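Local structure of acetyl-CoA hydrolase/transferase family protein (Porphyromonas gingivalis, 2NVV) at residues G169-C174 with I328-Q333; T283-D288 with G304-V309; H17-G22 with K119-I124. The protein probably hydrolyses acetyl-CoA or exchanges CoA between acetyl-CoA and another carboxylic acid, working through a glutamyl-CoA thioester intermediate, and binds zinc. All coordinates share one frame; numbering follows the deposited sequence.

Interactions 1 and 2 touch, with centres about 11 Å apart, because Gly-304 hydrogen-bonds through its backbone to Leu-329 and Arg-331; both segments of interaction 2 fall, in sequence, between those of interaction 1. Interaction 3 is separate, its centre about 24 Å and 26 Å from those of interactions 1 and 2, and joins central strands of the large parallel sheet. All three pair backbones and are largely buried, but interaction 3 reaches the surface at Asn-18 and Lys-119. Chemistry differs accordingly: a buried Asp-Arg pair in interaction 1; Ile-Leu packing on one face and a valine on two serines on the other, beside the predicted catalytic glutamate, in interaction 2; aspartates and an asparagine amide where the strands begin in interaction 3.

Interaction 1. Residues G169-C174 with I328-Q333; sequences GMHDLC and ILLRPQ
Different first torsions bring Asp-172 and Arg-331 together: the aspartate sets CG opposite its own backbone N (chi1 -166°), while the arginine sets CG beside its N (chi1 -46°) and then runs extended to NE. The backbones form a single beta bridge, His-171 with Leu-330, by which the loop 169-174 flanks strand 328-330, an outermost strand of the three-stranded parallel sheet. Leu-330 N donates to Met-170 O (2.7 Å), and Asp-172 N donates to Leu-330 O (2.9 Å). The two charged side chains lie alongside each other, pointing the same way, and Asp-172 OD2 meets Arg-331 NH2 in a salt bridge of 3.3 Å, the planes of the two groups turned 68° apart. Such buried charges suit the place because other partners share them: the carboxylate also accepts from the backbone N of Ile-194 and Gly-195, while Arg-331 NE donates to Ser-303 OG and NH1 to the carbonyl O of Pro-190 and Asp-192. Leu-329 CD2 lies over one guanidinium face, near its rim, and CD1 of the same leucine packs on Asp-172 CB (4.0 Å). Selenomethionine Met-170 lies beside Ile-328, its CE 4.1 Å from CG2. Pro-332, at the N-cap of the following helix, packs CD against the carbonyl O of Asp-172; its apolar contact is through CG, 4.1 Å from Leu-173 CD1.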
ATOM      1  N   GLY A 169      30.128 -12.617   3.969  1.00 18.33           N
ATOM      2  CA  GLY A 169      30.155 -11.195   4.266  1.00 16.52           C
ATOM      3  C   GLY A 169      29.274 -10.383   3.338  1.00 15.84           C
ATOM      4  O   GLY A 169      28.951  -9.230   3.631  1.00 15.11           O
HETATM    5  N   MSE A 170      28.884 -10.974   2.214  1.00 15.70           N
HETATM    6  CA  MSE A 170      28.039 -10.272   1.267  1.00 16.81           C
HETATM    7  C   MSE A 170      26.550 -10.358   1.591  1.00 14.44           C
HETATM    8  O   MSE A 170      25.727  -9.706   0.940  1.00 14.02           O
HETATM    9  CB  MSE A 170      28.300 -10.783  -0.143  1.00 21.04           C
HETATM   10  CG  MSE A 170      29.649 -10.310  -0.679  1.00 28.31           C
HETATM   11 SE   MSE A 170      29.949 -10.609  -2.555  1.00 37.01          SE
HETATM   12  CE  MSE A 170      28.024 -10.787  -3.105  1.00 35.01           C
ATOM     13  N   HIS A 171      26.201 -11.164   2.593  1.00 11.25           N
ATOM     14  CA  HIS A 171      24.807 -11.298   2.991  1.00  9.13           C
ATOM     15  C   HIS A 171      24.650 -10.695   4.379  1.00  8.37           C
ATOM     16  O   HIS A 171      25.616 -10.611   5.151  1.00  8.01           O
ATOM     17  CB  HIS A 171      24.373 -12.770   3.049  1.00  7.80           C
ATOM     18  CG  HIS A 171      24.872 -13.609   1.915  1.00  7.99           C
ATOM     19  ND1 HIS A 171      26.104 -14.228   1.932  1.00  7.29           N
ATOM     20  CD2 HIS A 171      24.306 -13.933   0.727  1.00  7.22           C
ATOM     21  CE1 HIS A 171      26.276 -14.894   0.806  1.00  6.39           C
ATOM     22  NE2 HIS A 171      25.200 -14.733   0.057  1.00  6.39           N
ATOM     23  N   ASP A 172      23.431 -10.271   4.684  1.00  7.38           N
ATOM     24  CA  ASP A 172      23.089  -9.713   5.986  1.00  6.77           C
ATOM     25  C   ASP A 172      21.784 -10.436   6.304  1.00  7.20           C
ATOM     26  O   ASP A 172      20.708 -10.035   5.873  1.00  8.12           O
ATOM     27  CB  ASP A 172      22.894  -8.197   5.885  1.00  7.53           C
ATOM     28  CG  ASP A 172      22.873  -7.521   7.244  1.00  6.39           C
ATOM     29  OD1 ASP A 172      23.487  -8.073   8.177  1.00  6.39           O
ATOM     30  OD2 ASP A 172      22.259  -6.441   7.380  1.00  6.39           O
ATOM     31  N   LEU A 173      21.909 -11.541   7.030  1.00  6.58           N
ATOM     32  CA  LEU A 173      20.765 -12.384   7.365  1.00  7.32           C
ATOM     33  C   LEU A 173      20.232 -12.239   8.775  1.00  7.59           C
ATOM     34  O   LEU A 173      20.995 -12.169   9.732  1.00  8.32           O
ATOM     35  CB  LEU A 173      21.105 -13.866   7.135  1.00  6.91           C
ATOM     36  CG  LEU A 173      21.514 -14.405   5.754  1.00  6.39           C
ATOM     37  CD1 LEU A 173      20.701 -13.751   4.653  1.00  6.82           C
ATOM     38  CD2 LEU A 173      22.970 -14.147   5.529  1.00  6.39           C
ATOM     39  N   CYS A 174      18.908 -12.204   8.888  1.00  7.86           N
ATOM     40  CA  CYS A 174      18.246 -12.112  10.178  1.00  7.98           C
ATOM     41  C   CYS A 174      16.742 -11.987  10.033  1.00  8.27           C
ATOM     42  O   CYS A 174      16.206 -11.909   8.926  1.00  6.39           O
ATOM     43  CB  CYS A 174      18.796 -10.936  11.018  1.00  8.82           C
ATOM     44  SG  CYS A 174      18.694  -9.272  10.286  1.00 14.75           S
ATOM     45  N   ILE A 328      28.447  -4.652  -2.326  1.00  8.00           N
ATOM     46  CA  ILE A 328      27.211  -5.382  -2.561  1.00  8.08           C
ATOM     47  C   ILE A 328      26.771  -6.015  -1.266  1.00  7.59           C
ATOM     48  O   ILE A 328      27.587  -6.564  -0.548  1.00  7.60           O
ATOM     49  CB  ILE A 328      27.404  -6.506  -3.601  1.00  7.18           C
ATOM     50  CG1 ILE A 328      27.878  -5.918  -4.931  1.00  6.39           C
ATOM     51  CG2 ILE A 328      26.093  -7.274  -3.783  1.00  6.39           C
ATOM     52  CD1 ILE A 328      28.364  -6.964  -5.904  1.00  6.39           C
ATOM     53  N   LEU A 329      25.482  -5.930  -0.966  1.00  6.79           N
ATOM     54  CA  LEU A 329      24.949  -6.531   0.250  1.00  6.40           C
ATOM     55  C   LEU A 329      23.600  -7.145  -0.083  1.00  6.39           C
ATOM     56  O   LEU A 329      22.721  -6.457  -0.599  1.00  6.39           O
ATOM     57  CB  LEU A 329      24.781  -5.478   1.344  1.00  6.46           C
ATOM     58  CG  LEU A 329      24.483  -5.996   2.754  1.00  6.57           C
ATOM     59  CD1 LEU A 329      25.638  -6.858   3.261  1.00  6.82           C
ATOM     60  CD2 LEU A 329      24.272  -4.811   3.666  1.00  6.39           C
ATOM     61  N   LEU A 330      23.450  -8.443   0.189  1.00  6.39           N
ATOM     62  CA  LEU A 330      22.199  -9.136  -0.091  1.00  6.39           C
ATOM     63  C   LEU A 330      21.420  -9.388   1.199  1.00  6.39           C
ATOM     64  O   LEU A 330      21.970  -9.882   2.188  1.00  6.39           O
ATOM     65  CB  LEU A 330      22.476 -10.454  -0.815  1.00  7.08           C
ATOM     66  CG  LEU A 330      23.266 -10.348  -2.122  1.00  6.39           C
ATOM     67  CD1 LEU A 330      23.346 -11.707  -2.773  1.00  6.39           C
ATOM     68  CD2 LEU A 330      22.598  -9.378  -3.057  1.00  6.39           C
ATOM     69  N   ARG A 331      20.132  -9.047   1.172  1.00  7.35           N
ATOM     70  CA  ARG A 331      19.259  -9.192   2.333  1.00  6.39           C
ATOM     71  C   ARG A 331      18.016 -10.030   2.020  1.00  6.39           C
ATOM     72  O   ARG A 331      17.684 -10.272   0.852  1.00  6.39           O
ATOM     73  CB  ARG A 331      18.787  -7.813   2.805  1.00  6.39           C
ATOM     74  CG  ARG A 331      19.858  -6.734   2.921  1.00  6.72           C
ATOM     75  CD  ARG A 331      19.184  -5.376   3.055  1.00  6.39           C
ATOM     76  NE  ARG A 331      20.116  -4.251   3.099  1.00  6.39           N
ATOM     77  CZ  ARG A 331      20.776  -3.873   4.189  1.00  6.39           C
ATOM     78  NH1 ARG A 331      21.605  -2.835   4.141  1.00  6.39           N
ATOM     79  NH2 ARG A 331      20.606  -4.526   5.335  1.00  6.39           N
ATOM     80  N   PRO A 332      17.319 -10.499   3.070  1.00  7.40           N
ATOM     81  CA  PRO A 332      16.110 -11.295   2.841  1.00  6.79           C
ATOM     82  C   PRO A 332      15.112 -10.273   2.322  1.00  6.39           C
ATOM     83  O   PRO A 332      15.227  -9.107   2.653  1.00  6.39           O
ATOM     84  CB  PRO A 332      15.750 -11.787   4.243  1.00  6.39           C
ATOM     85  CG  PRO A 332      17.075 -11.789   4.968  1.00  6.39           C
ATOM     86  CD  PRO A 332      17.675 -10.493   4.499  1.00  6.39           C
ATOM     87  N   GLN A 333      14.144 -10.696   1.518  1.00  6.39           N
ATOM     88  CA  GLN A 333      13.162  -9.763   0.961  1.00  6.54           C
ATOM     89  C   GLN A 333      12.354  -9.074   2.063  1.00  6.39           C
ATOM     90  O   GLN A 333      11.721  -8.035   1.845  1.00  6.39           O
ATOM     91  CB  GLN A 333      12.237 -10.495  -0.018  1.00  6.39           C
ATOM     92  CG  GLN A 333      11.383 -11.586   0.597  1.00  6.39           C
ATOM     93  CD  GLN A 333      10.866 -12.558  -0.449  1.00  6.39           C
ATOM     94  OE1 GLN A 333      11.648 -13.271  -1.081  1.00  6.79           O
ATOM     95  NE2 GLN A 333       9.554 -12.587  -0.645  1.00  6.39           N
TER

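Interaction 2. Residues T283-D288 with G304-V309; sequences TEVIQD and GCSLSV
From CB to CD1, Ile-286 lies along the segment 304-309. Its CB lies 3.6 Å from Ser-306 O and 3.8 Å from Leu-307 CD1. CG2 turns to that same methyl of Leu-307 (3.7 Å), while CG1, beside the backbone N (chi1 -56°), passes Ser-306 O. The extended chain carries CD1 to the backbone N of Gly-304 (4.0 Å), where glycine, without a side chain, lets the isoleucine lie close. Two parallel bridges, Val-285 with Ser-306 and Ile-286 with Leu-307, hold the pair; Ile-286 N donates almost straight to Ser-306 O (2.9 Å, 177°). The carbonyl O of Glu-284 accepts from both Cys-305 N and Ser-306 N, so two N-H groups grip one oxygen just before the strand pair. On the other face Val-285 packs against two serines: its CG2 touches Ser-308 CB, and Ser-306 OG and Ser-308 OG share a hydrogen bond (3.1 Å), the latter also bonded to Thr-27. The bond from CA to CB of Glu-284 points away from segment 304-309; OE2 is bonded to Asn-337 ND2, and the side chain lies near Gly-378, a predicted CoA-binding residue. Glu-284 is the predicted thioester-forming residue, consistent with a family CoA-transferase site.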
ATOM      1  N   THR A 283      17.536  -1.888  -4.047  1.00  6.44           N
ATOM      2  CA  THR A 283      16.588  -2.626  -4.895  1.00  6.78           C
ATOM      3  C   THR A 283      16.246  -4.032  -4.418  1.00  6.39           C
ATOM      4  O   THR A 283      16.520  -4.423  -3.283  1.00  6.39           O
ATOM      5  CB  THR A 283      17.120  -2.800  -6.339  1.00  6.61           C
ATOM      6  OG1 THR A 283      18.526  -3.058  -6.298  1.00  6.95           O
ATOM      7  CG2 THR A 283      16.849  -1.597  -7.172  1.00  8.43           C
ATOM      8  N   GLU A 284      15.617  -4.770  -5.322  1.00  6.39           N
ATOM      9  CA  GLU A 284      15.244  -6.145  -5.092  1.00  7.64           C
ATOM     10  C   GLU A 284      16.340  -6.985  -5.696  1.00  6.39           C
ATOM     11  O   GLU A 284      17.006  -7.743  -4.986  1.00  7.54           O
ATOM     12  CB  GLU A 284      13.938  -6.480  -5.793  1.00  9.67           C
ATOM     13  CG  GLU A 284      12.697  -6.134  -5.014  1.00 13.87           C
ATOM     14  CD  GLU A 284      11.446  -6.330  -5.837  1.00 16.16           C
ATOM     15  OE1 GLU A 284      11.196  -5.516  -6.751  1.00 18.14           O
ATOM     16  OE2 GLU A 284      10.720  -7.300  -5.581  1.00 18.51           O
ATOM     17  N   VAL A 285      16.525  -6.855  -7.008  1.00  6.39           N
ATOM     18  CA  VAL A 285      17.557  -7.630  -7.696  1.00  6.66           C
ATOM     19  C   VAL A 285      18.619  -6.765  -8.393  1.00  6.39           C
ATOM     20  O   VAL A 285      18.314  -5.823  -9.129  1.00  6.39           O
ATOM     21  CB  VAL A 285      16.924  -8.667  -8.708  1.00  6.39           C
ATOM     22  CG1 VAL A 285      15.407  -8.622  -8.634  1.00  6.39           C
ATOM     23  CG2 VAL A 285      17.400  -8.415 -10.118  1.00  6.69           C
ATOM     24  N   ILE A 286      19.876  -7.093  -8.124  1.00  6.57           N
ATOM     25  CA  ILE A 286      21.002  -6.386  -8.693  1.00  6.39           C
ATOM     26  C   ILE A 286      21.345  -7.072 -10.006  1.00  6.39           C
ATOM     27  O   ILE A 286      21.661  -8.263 -10.020  1.00  6.39           O
ATOM     28  CB  ILE A 286      22.193  -6.433  -7.716  1.00  6.39           C
ATOM     29  CG1 ILE A 286      21.748  -5.868  -6.362  1.00  6.39           C
ATOM     30  CG2 ILE A 286      23.354  -5.645  -8.254  1.00  6.39           C
ATOM     31  CD1 ILE A 286      22.699  -6.148  -5.227  1.00  6.39           C
ATOM     32  N   GLN A 287      21.261  -6.330 -11.110  1.00  6.53           N
ATOM     33  CA  GLN A 287      21.548  -6.889 -12.422  1.00  6.40           C
ATOM     34  C   GLN A 287      22.889  -6.434 -12.985  1.00  6.39           C
ATOM     35  O   GLN A 287      23.611  -5.654 -12.359  1.00  6.39           O
ATOM     36  CB  GLN A 287      20.431  -6.524 -13.402  1.00  6.94           C
ATOM     37  CG  GLN A 287      20.316  -5.032 -13.674  1.00  9.19           C
ATOM     38  CD  GLN A 287      19.309  -4.334 -12.775  1.00 10.61           C
ATOM     39  OE1 GLN A 287      18.153  -4.138 -13.158  1.00 11.23           O
ATOM     40  NE2 GLN A 287      19.738  -3.962 -11.576  1.00  9.52           N
ATOM     41  N   ASP A 288      23.220  -6.934 -14.175  1.00  6.42           N
ATOM     42  CA  ASP A 288      24.470  -6.583 -14.839  1.00  6.39           C
ATOM     43  C   ASP A 288      24.622  -5.078 -14.960  1.00  6.39           C
ATOM     44  O   ASP A 288      25.681  -4.534 -14.664  1.00  6.39           O
ATOM     45  CB  ASP A 288      24.527  -7.199 -16.235  1.00  6.39           C
ATOM     46  CG  ASP A 288      24.697  -8.698 -16.210  1.00  6.47           C
ATOM     47  OD1 ASP A 288      24.709  -9.312 -17.289  1.00  6.51           O
ATOM     48  OD2 ASP A 288      24.829  -9.274 -15.120  1.00  8.01           O
ATOM     49  N   GLY A 304      20.308  -5.350  -2.074  1.00  6.39           N
ATOM     50  CA  GLY A 304      19.282  -6.063  -2.804  1.00  6.39           C
ATOM     51  C   GLY A 304      18.945  -7.379  -2.137  1.00  6.43           C
ATOM     52  O   GLY A 304      19.381  -7.646  -1.019  1.00  6.39           O
ATOM     53  N   CYS A 305      18.166  -8.208  -2.820  1.00  6.41           N
ATOM     54  CA  CYS A 305      17.792  -9.509  -2.285  1.00  6.39           C
ATOM     55  C   CYS A 305      18.511 -10.590  -3.070  1.00  6.39           C
ATOM     56  O   CYS A 305      18.637 -11.722  -2.621  1.00  6.39           O
ATOM     57  CB  CYS A 305      16.286  -9.718  -2.394  1.00  6.39           C
ATOM     58  SG  CYS A 305      15.687 -11.146  -1.493  1.00  8.51           S
ATOM     59  N   SER A 306      18.980 -10.234  -4.259  1.00  6.39           N
ATOM     60  CA  SER A 306      19.691 -11.186  -5.096  1.00  6.78           C
ATOM     61  C   SER A 306      20.625 -10.484  -6.061  1.00  6.39           C
ATOM     62  O   SER A 306      20.421  -9.328  -6.422  1.00  6.39           O
ATOM     63  CB  SER A 306      18.707 -12.023  -5.908  1.00  6.39           C
ATOM     64  OG  SER A 306      18.181 -11.256  -6.981  1.00  6.39           O
ATOM     65  N   LEU A 307      21.660 -11.200  -6.466  1.00  6.39           N
ATOM     66  CA  LEU A 307      22.621 -10.692  -7.426  1.00  6.39           C
ATOM     67  C   LEU A 307      22.344 -11.562  -8.640  1.00  6.95           C
ATOM     68  O   LEU A 307      22.896 -12.655  -8.774  1.00  6.95           O
ATOM     69  CB  LEU A 307      24.056 -10.905  -6.930  1.00  6.96           C
ATOM     70  CG  LEU A 307      25.195 -10.401  -7.821  1.00  6.39           C
ATOM     71  CD1 LEU A 307      25.131  -8.903  -7.960  1.00  6.39           C
ATOM     72  CD2 LEU A 307      26.519 -10.810  -7.208  1.00  6.39           C
ATOM     73  N   SER A 308      21.449 -11.086  -9.496  1.00 14.91           N
ATOM     74  CA  SER A 308      21.074 -11.820 -10.692  1.00 14.91           C
ATOM     75  C   SER A 308      21.861 -11.318 -11.887  1.00 14.91           C
ATOM     76  O   SER A 308      21.358 -10.519 -12.674  1.00  7.08           O
ATOM     77  CB  SER A 308      19.578 -11.665 -10.940  1.00 14.91           C
ATOM     78  OG  SER A 308      18.838 -12.197  -9.856  1.00 14.91           O
ATOM     79  N   VAL A 309      23.091 -11.802 -12.022  1.00  7.36           N
ATOM     80  CA  VAL A 309      23.963 -11.380 -13.113  1.00  7.38           C
ATOM     81  C   VAL A 309      24.379 -12.523 -14.034  1.00  7.37           C
ATOM     82  O   VAL A 309      24.268 -13.691 -13.670  1.00  6.90           O
ATOM     83  CB  VAL A 309      25.229 -10.709 -12.562  1.00  8.09           C
ATOM     84  CG1 VAL A 309      24.843  -9.484 -11.739  1.00  6.61           C
ATOM     85  CG2 VAL A 309      26.021 -11.709 -11.726  1.00  6.59           C
TER

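Interaction 3. Residues H17-G22 with K119-I124; sequences HNDNVG and KVDVAI
Backbone hydrogen bonds join strands 20-22 and 122-124 in parallel, their axes 34° apart. Gly-22 N donates to Val-122 O and Ile-124 N to Gly-22 O, each at 3.0 Å. Before them Asn-20 O accepts from Asp-121 N (2.9 Å) and, weakly, from Val-122 N.

Side chains add polar bonds where the strands begin. Asp-121, with CG beside its own N (chi1 -68°), brings the anti lone pair of OD2 to the backbone N of Asn-20 (2.7 Å). The Asn-20 amide answers: ND2 donates to Lys-119 O (2.8 Å), which lies 3° out of the amide plane. Asparagine suits this place because its amide N-H reaches the Lys-119 carbonyl while its backbone N and O bond to segment 119-124.

Asp-19 OD1 lies 3.6 Å from Asp-121 OD2, the side chains crossing at about a right angle. This closeness is probably eased by Arg-154, in a salt bridge to Asp-19 OD2, which also accepts from His-16 N, and by Lys-119 NZ, in a salt bridge with Asp-121 OD1 whose hydrogen bond is weak.

Apolar contacts come from branched side chains: the Val-21 CG1 methyl meets the Ile-124 CG1 methylene (3.6 Å), and on the face shared with Val-122 its CG2 meets Val-122 CG1 (4.0 Å). With strand 55-58 beyond 20-23, the pair forms the middle of the seven-stranded parallel sheet of a Rossmann-like fold.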
ATOM      1  N   HIS A  17       4.023 -36.355  -0.682  1.00  9.00           N
ATOM      2  CA  HIS A  17       2.835 -35.702  -1.195  1.00  8.79           C
ATOM      3  C   HIS A  17       2.208 -34.875  -0.090  1.00  8.89           C
ATOM      4  O   HIS A  17       2.172 -35.295   1.072  1.00  9.34           O
ATOM      5  CB  HIS A  17       1.834 -36.739  -1.702  1.00  9.46           C
ATOM      6  CG  HIS A  17       0.462 -36.188  -1.928  1.00 10.23           C
ATOM      7  ND1 HIS A  17      -0.633 -36.595  -1.194  1.00  9.94           N
ATOM      8  CD2 HIS A  17       0.013 -35.237  -2.779  1.00  9.78           C
ATOM      9  CE1 HIS A  17      -1.699 -35.918  -1.585  1.00 10.25           C
ATOM     10  NE2 HIS A  17      -1.333 -35.086  -2.545  1.00 10.38           N
ATOM     11  N   ASN A  18       1.727 -33.693  -0.458  1.00  7.67           N
ATOM     12  CA  ASN A  18       1.073 -32.785   0.478  1.00  7.62           C
ATOM     13  C   ASN A  18       2.025 -32.061   1.427  1.00  6.39           C
ATOM     14  O   ASN A  18       1.586 -31.335   2.318  1.00  6.39           O
ATOM     15  CB  ASN A  18       0.021 -33.532   1.288  1.00  8.63           C
ATOM     16  CG  ASN A  18      -1.188 -32.676   1.590  1.00  9.44           C
ATOM     17  OD1 ASN A  18      -1.898 -32.242   0.677  1.00 10.06           O
ATOM     18  ND2 ASN A  18      -1.433 -32.423   2.883  1.00  9.93           N
ATOM     19  N   ASP A  19       3.323 -32.263   1.250  1.00  6.86           N
ATOM     20  CA  ASP A  19       4.299 -31.569   2.074  1.00  6.39           C
ATOM     21  C   ASP A  19       4.385 -30.148   1.545  1.00  6.39           C
ATOM     22  O   ASP A  19       4.169 -29.908   0.361  1.00  6.39           O
ATOM     23  CB  ASP A  19       5.692 -32.199   1.955  1.00  7.17           C
ATOM     24  CG  ASP A  19       5.930 -33.328   2.942  1.00  7.72           C
ATOM     25  OD1 ASP A  19       5.179 -33.448   3.940  1.00  9.91           O
ATOM     26  OD2 ASP A  19       6.897 -34.094   2.724  1.00  8.47           O
ATOM     27  N   ASN A  20       4.687 -29.204   2.422  1.00  6.39           N
ATOM     28  CA  ASN A  20       4.857 -27.819   2.000  1.00  6.39           C
ATOM     29  C   ASN A  20       6.356 -27.595   1.955  1.00  6.39           C
ATOM     30  O   ASN A  20       7.053 -27.806   2.944  1.00  6.39           O
ATOM     31  CB  ASN A  20       4.210 -26.840   2.985  1.00  6.39           C
ATOM     32  CG  ASN A  20       2.712 -26.785   2.844  1.00  6.39           C
ATOM     33  OD1 ASN A  20       2.164 -27.173   1.813  1.00  6.39           O
ATOM     34  ND2 ASN A  20       2.040 -26.287   3.870  1.00  6.50           N
ATOM     35  N   VAL A  21       6.860 -27.173   0.807  1.00  7.78           N
ATOM     36  CA  VAL A  21       8.290 -26.961   0.672  1.00  6.39           C
ATOM     37  C   VAL A  21       8.655 -25.508   0.408  1.00  6.39           C
ATOM     38  O   VAL A  21       8.030 -24.826  -0.409  1.00  6.39           O
ATOM     39  CB  VAL A  21       8.876 -27.839  -0.467  1.00  6.39           C
ATOM     40  CG1 VAL A  21      10.384 -27.797  -0.423  1.00  6.39           C
ATOM     41  CG2 VAL A  21       8.379 -29.274  -0.329  1.00  6.39           C
ATOM     42  N   GLY A  22       9.673 -25.042   1.122  1.00  6.39           N
ATOM     43  CA  GLY A  22      10.150 -23.683   0.944  1.00  6.39           C
ATOM     44  C   GLY A  22      11.499 -23.786   0.270  1.00  6.39           C
ATOM     45  O   GLY A  22      12.313 -24.627   0.643  1.00  6.39           O
ATOM     46  N   LYS A 119       2.189 -25.110   7.609  1.00 13.62           N
ATOM     47  CA  LYS A 119       3.502 -25.537   8.056  1.00 14.09           C
ATOM     48  C   LYS A 119       4.494 -25.642   6.890  1.00 13.12           C
ATOM     49  O   LYS A 119       4.102 -25.794   5.739  1.00 13.42           O
ATOM     50  CB  LYS A 119       3.386 -26.910   8.728  1.00 14.96           C
ATOM     51  CG  LYS A 119       4.722 -27.481   9.184  1.00 17.97           C
ATOM     52  CD  LYS A 119       4.811 -29.000   8.998  1.00 19.25           C
ATOM     53  CE  LYS A 119       3.839 -29.756   9.894  1.00 20.46           C
ATOM     54  NZ  LYS A 119       4.030 -31.236   9.803  1.00 19.13           N
ATOM     55  N   VAL A 120       5.780 -25.541   7.208  1.00 10.87           N
ATOM     56  CA  VAL A 120       6.843 -25.693   6.221  1.00 10.05           C
ATOM     57  C   VAL A 120       7.455 -27.040   6.612  1.00 10.42           C
ATOM     58  O   VAL A 120       8.087 -27.162   7.667  1.00 11.45           O
ATOM     59  CB  VAL A 120       7.943 -24.612   6.351  1.00  8.51           C
ATOM     60  CG1 VAL A 120       8.946 -24.787   5.235  1.00  7.92           C
ATOM     61  CG2 VAL A 120       7.348 -23.222   6.304  1.00  7.16           C
ATOM     62  N   ASP A 121       7.252 -28.054   5.781  1.00  9.18           N
ATOM     63  CA  ASP A 121       7.775 -29.378   6.081  1.00  8.39           C
ATOM     64  C   ASP A 121       9.270 -29.513   5.821  1.00  7.94           C
ATOM     65  O   ASP A 121      10.024 -30.003   6.660  1.00  6.39           O
ATOM     66  CB  ASP A 121       7.005 -30.414   5.272  1.00 10.87           C
ATOM     67  CG  ASP A 121       5.579 -30.538   5.726  1.00 12.12           C
ATOM     68  OD1 ASP A 121       5.351 -31.073   6.829  1.00 12.87           O
ATOM     69  OD2 ASP A 121       4.686 -30.086   4.987  1.00 12.14           O
ATOM     70  N   VAL A 122       9.698 -29.078   4.649  1.00  6.85           N
ATOM     71  CA  VAL A 122      11.103 -29.143   4.310  1.00  7.09           C
ATOM     72  C   VAL A 122      11.535 -27.879   3.571  1.00  6.44           C
ATOM     73  O   VAL A 122      10.717 -27.175   2.957  1.00  6.39           O
ATOM     74  CB  VAL A 122      11.417 -30.437   3.476  1.00  6.67           C
ATOM     75  CG1 VAL A 122      10.143 -30.972   2.840  1.00  7.71           C
ATOM     76  CG2 VAL A 122      12.448 -30.162   2.413  1.00  6.39           C
ATOM     77  N   ALA A 123      12.828 -27.576   3.683  1.00  7.55           N
ATOM     78  CA  ALA A 123      13.421 -26.427   3.029  1.00  6.42           C
ATOM     79  C   ALA A 123      14.556 -26.940   2.156  1.00  7.10           C
ATOM     80  O   ALA A 123      15.444 -27.648   2.643  1.00  7.54           O
ATOM     81  CB  ALA A 123      13.959 -25.457   4.070  1.00  6.39           C
ATOM     82  N   ILE A 124      14.508 -26.623   0.862  1.00  6.39           N
ATOM     83  CA  ILE A 124      15.578 -27.021  -0.049  1.00  6.39           C
ATOM     84  C   ILE A 124      16.368 -25.735  -0.275  1.00  6.39           C
ATOM     85  O   ILE A 124      15.797 -24.736  -0.702  1.00  6.39           O
ATOM     86  CB  ILE A 124      15.057 -27.496  -1.418  1.00  6.49           C
ATOM     87  CG1 ILE A 124      13.795 -28.353  -1.265  1.00  6.39           C
ATOM     88  CG2 ILE A 124      16.152 -28.272  -2.128  1.00  6.39           C
ATOM     89  CD1 ILE A 124      13.999 -29.681  -0.628  1.00  6.39           C
TER